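Local coordinates for protein isomaltodextranase (Arthrobacter globiformis, PDB 5AWO) that hydrolyses alpha-1,6-glucosidic linkages of dextran, removing successive isomaltose units from the non-reducing ends of the chains, at residues 315-320 with 342-347. Residues are numbered along the deposited sequence; the frame is centred on the assembly and turned at random.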
ATOM      1  N   GLY A 315       5.589  -1.228  -5.038  1.00 12.48           N
ATOM      2  CA  GLY A 315       6.416  -1.110  -6.231  1.00 12.02           C
ATOM      3  C   GLY A 315       7.457  -2.185  -6.405  1.00 11.78           C
ATOM      4  O   GLY A 315       8.357  -2.039  -7.222  1.00 11.96           O
ATOM      5  N   ASP A 316       7.335  -3.278  -5.655  1.00 11.88           N
ATOM      6  CA  ASP A 316       8.166  -4.474  -5.799  1.00 12.59           C
ATOM      7  C   ASP A 316       9.546  -4.282  -5.201  1.00 12.55           C
ATOM      8  O   ASP A 316       9.646  -3.712  -4.100  1.00 13.52           O
ATOM      9  CB  ASP A 316       8.166  -5.041  -7.232  1.00 12.42           C
ATOM     10  CG  ASP A 316       8.401  -6.539  -7.255  1.00 12.78           C
ATOM     11  OD1 ASP A 316       7.795  -7.244  -6.420  1.00 12.84           O
ATOM     12  OD2 ASP A 316       9.139  -7.012  -8.171  1.00 13.66           O
ATOM     13  N   PHE A 317      10.604  -4.735  -5.873  1.00 12.38           N
ATOM     14  CA  PHE A 317      11.914  -4.840  -5.265  1.00 11.91           C
ATOM     15  C   PHE A 317      12.884  -3.841  -5.839  1.00 12.20           C
ATOM     16  O   PHE A 317      12.845  -3.567  -7.046  1.00 13.08           O
ATOM     17  CB  PHE A 317      12.500  -6.237  -5.492  1.00 12.52           C
ATOM     18  CG  PHE A 317      11.620  -7.333  -4.984  1.00 12.82           C
ATOM     19  CD1 PHE A 317      11.103  -7.290  -3.695  1.00 12.98           C
ATOM     20  CD2 PHE A 317      11.315  -8.413  -5.777  1.00 13.10           C
ATOM     21  CE1 PHE A 317      10.260  -8.307  -3.228  1.00 13.38           C
ATOM     22  CE2 PHE A 317      10.496  -9.443  -5.301  1.00 13.72           C
ATOM     23  CZ  PHE A 317       9.951  -9.377  -4.038  1.00 13.12           C
ATOM     24  N   MET A 318      13.675  -3.256  -4.947  1.00 12.03           N
ATOM     25  CA  MET A 318      14.766  -2.358  -5.329  1.00 12.05           C
ATOM     26  C   MET A 318      16.037  -3.175  -5.567  1.00 12.57           C
ATOM     27  O   MET A 318      16.502  -3.894  -4.683  1.00 13.32           O
ATOM     28  CB  MET A 318      14.994  -1.289  -4.260  1.00 12.47           C
ATOM     29  CG  MET A 318      13.824  -0.348  -4.153  1.00 12.52           C
ATOM     30  SD  MET A 318      14.089   1.008  -3.013  1.00 13.70           S
ATOM     31  CE  MET A 318      13.886   0.158  -1.457  1.00 15.46           C
ATOM     32  N   ARG A 319      16.583  -3.029  -6.774  1.00 12.39           N
ATOM     33  CA  ARG A 319      17.784  -3.756  -7.190  1.00 12.83           C
ATOM     34  C   ARG A 319      18.846  -2.675  -7.540  1.00 13.12           C
ATOM     35  O   ARG A 319      19.016  -2.254  -8.695  1.00 13.13           O
ATOM     36  CB  ARG A 319      17.492  -4.689  -8.348  1.00 13.36           C
ATOM     37  CG  ARG A 319      16.402  -5.734  -8.069  1.00 13.04           C
ATOM     38  CD  ARG A 319      16.388  -6.856  -9.116  1.00 13.81           C
ATOM     39  NE  ARG A 319      17.618  -7.602  -8.984  1.00 14.18           N
ATOM     40  CZ  ARG A 319      18.223  -8.304  -9.935  1.00 15.15           C
ATOM     41  NH1 ARG A 319      17.662  -8.538 -11.117  1.00 14.49           N
ATOM     42  NH2 ARG A 319      19.408  -8.816  -9.659  1.00 16.92           N
ATOM     43  N   ALA A 320      19.453  -2.126  -6.505  1.00 13.17           N
ATOM     44  CA  ALA A 320      20.259  -0.891  -6.695  1.00 14.24           C
ATOM     45  C   ALA A 320      21.363  -1.063  -7.719  1.00 14.42           C
ATOM     46  O   ALA A 320      21.626  -0.165  -8.538  1.00 14.91           O
ATOM     47  CB  ALA A 320      20.849  -0.423  -5.381  1.00 14.84           C
ATOM     48  N   PRO A 342       6.212  -0.274   0.435  1.00 12.58           N
ATOM     49  CA  PRO A 342       7.309  -1.028   1.055  1.00 12.88           C
ATOM     50  C   PRO A 342       8.671  -0.648   0.474  1.00 12.72           C
ATOM     51  O   PRO A 342       8.770  -0.295  -0.727  1.00 13.00           O
ATOM     52  CB  PRO A 342       7.003  -2.481   0.670  1.00 12.94           C
ATOM     53  CG  PRO A 342       6.107  -2.366  -0.524  1.00 12.43           C
ATOM     54  CD  PRO A 342       5.253  -1.177  -0.222  1.00 12.42           C
ATOM     55  N   LEU A 343       9.686  -0.722   1.318  1.00 12.45           N
ATOM     56  CA  LEU A 343      11.069  -0.464   0.918  1.00 12.01           C
ATOM     57  C   LEU A 343      11.743  -1.808   0.984  1.00 12.08           C
ATOM     58  O   LEU A 343      12.176  -2.241   2.056  1.00 13.25           O
ATOM     59  CB  LEU A 343      11.722   0.586   1.835  1.00 12.30           C
ATOM     60  CG  LEU A 343      10.938   1.897   1.941  1.00 12.72           C
ATOM     61  CD1 LEU A 343      11.598   2.838   2.937  1.00 13.15           C
ATOM     62  CD2 LEU A 343      10.735   2.572   0.593  1.00 13.48           C
ATOM     63  N   ALA A 344      11.786  -2.511  -0.147  1.00 12.36           N
ATOM     64  CA  ALA A 344      12.190  -3.891  -0.246  1.00 12.77           C
ATOM     65  C   ALA A 344      13.508  -3.990  -1.003  1.00 12.58           C
ATOM     66  O   ALA A 344      13.544  -3.882  -2.245  1.00 13.37           O
ATOM     67  CB  ALA A 344      11.102  -4.691  -0.937  1.00 13.47           C
ATOM     68  N   ILE A 345      14.575  -4.205  -0.253  1.00 13.00           N
ATOM     69  CA  ILE A 345      15.902  -4.387  -0.844  1.00 12.94           C
ATOM     70  C   ILE A 345      16.008  -5.798  -1.398  1.00 13.43           C
ATOM     71  O   ILE A 345      15.681  -6.755  -0.687  1.00 13.77           O
ATOM     72  CB  ILE A 345      17.002  -4.229   0.212  1.00 13.48           C
ATOM     73  CG1 ILE A 345      16.969  -2.841   0.851  1.00 13.86           C
ATOM     74  CG2 ILE A 345      18.391  -4.437  -0.393  1.00 13.38           C
ATOM     75  CD1 ILE A 345      17.828  -2.718   2.092  1.00 13.93           C
ATOM     76  N   ALA A 346      16.446  -5.936  -2.656  1.00 13.68           N
ATOM     77  CA  ALA A 346      16.751  -7.240  -3.240  1.00 13.57           C
ATOM     78  C   ALA A 346      18.227  -7.427  -3.577  1.00 13.84           C
ATOM     79  O   ALA A 346      18.620  -8.533  -3.933  1.00 14.30           O
ATOM     80  CB  ALA A 346      15.888  -7.545  -4.454  1.00 14.49           C
ATOM     81  N   ASP A 347      19.054  -6.389  -3.482  1.00 14.56           N
ATOM     82  CA  ASP A 347      20.499  -6.629  -3.595  1.00 15.17           C
ATOM     83  C   ASP A 347      20.907  -7.675  -2.566  1.00 15.75           C
ATOM     84  O   ASP A 347      20.541  -7.573  -1.390  1.00 15.45           O
ATOM     85  CB  ASP A 347      21.280  -5.348  -3.311  1.00 15.26           C
ATOM     86  CG  ASP A 347      20.928  -4.245  -4.274  1.00 14.99           C
ATOM     87  OD1 ASP A 347      19.869  -3.583  -4.085  1.00 15.18           O
ATOM     88  OD2 ASP A 347      21.712  -4.055  -5.228  1.00 16.04           O
TER
HETATM   89  O   HOH W   1      10.667  -1.447  -2.621  1.00 13.10           O
HETATM   90  O   HOH W   2      19.442  -7.474  -6.890  1.00 18.50           O
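Two small methyl bumps, Ala344 CB and Ala346 CB, point from 342-347 toward the backbone of 315-320. Ala344 CB sits at the edge of the Phe317 ring, in its plane, 3.8 Å from CD1. Ala346 CB fits against Phe317 CB, also at 3.8 Å, and Arg319 CG also touches this methyl. Between the two methyls the backbones bridge. Met318 N gives a nearly straight bond to Ala344 O (2.8 Å). Ala346 N returns a bond to Met318 O (2.9 Å), its donor tilted 19° from the carbonyl plane. The Met318 chain bends at chi3 (-76°), and this brings CE over the backbone where Leu343 joins Ala344, 3.6 Å from Ala344 N. Met332, Met333 and Met336 of helix 326-339 also touch the Met318 side chain.

In the TIM barrel of this GH27 enzyme, the loop that follows the seventh strand, 312-314, lies here against the eighth, 343-345. Helix 326-339 between them completes a beta-alpha-beta crossover. Toward Asp316 and Pro342, where the chains diverge, water 1 fills the gap. It donates to Asp316 O and Pro342 O and accepts from Ala344 N. At the other end, Asp347 OD1 takes Ala320 N on its syn lone pair (2.9 Å), and Tyr359 also bonds this oxygen. The Asp316 carboxylate forms salt bridges with Arg265 and Arg199, and its side chain lies about 8 Å from that of Asp201, the probable nucleophile.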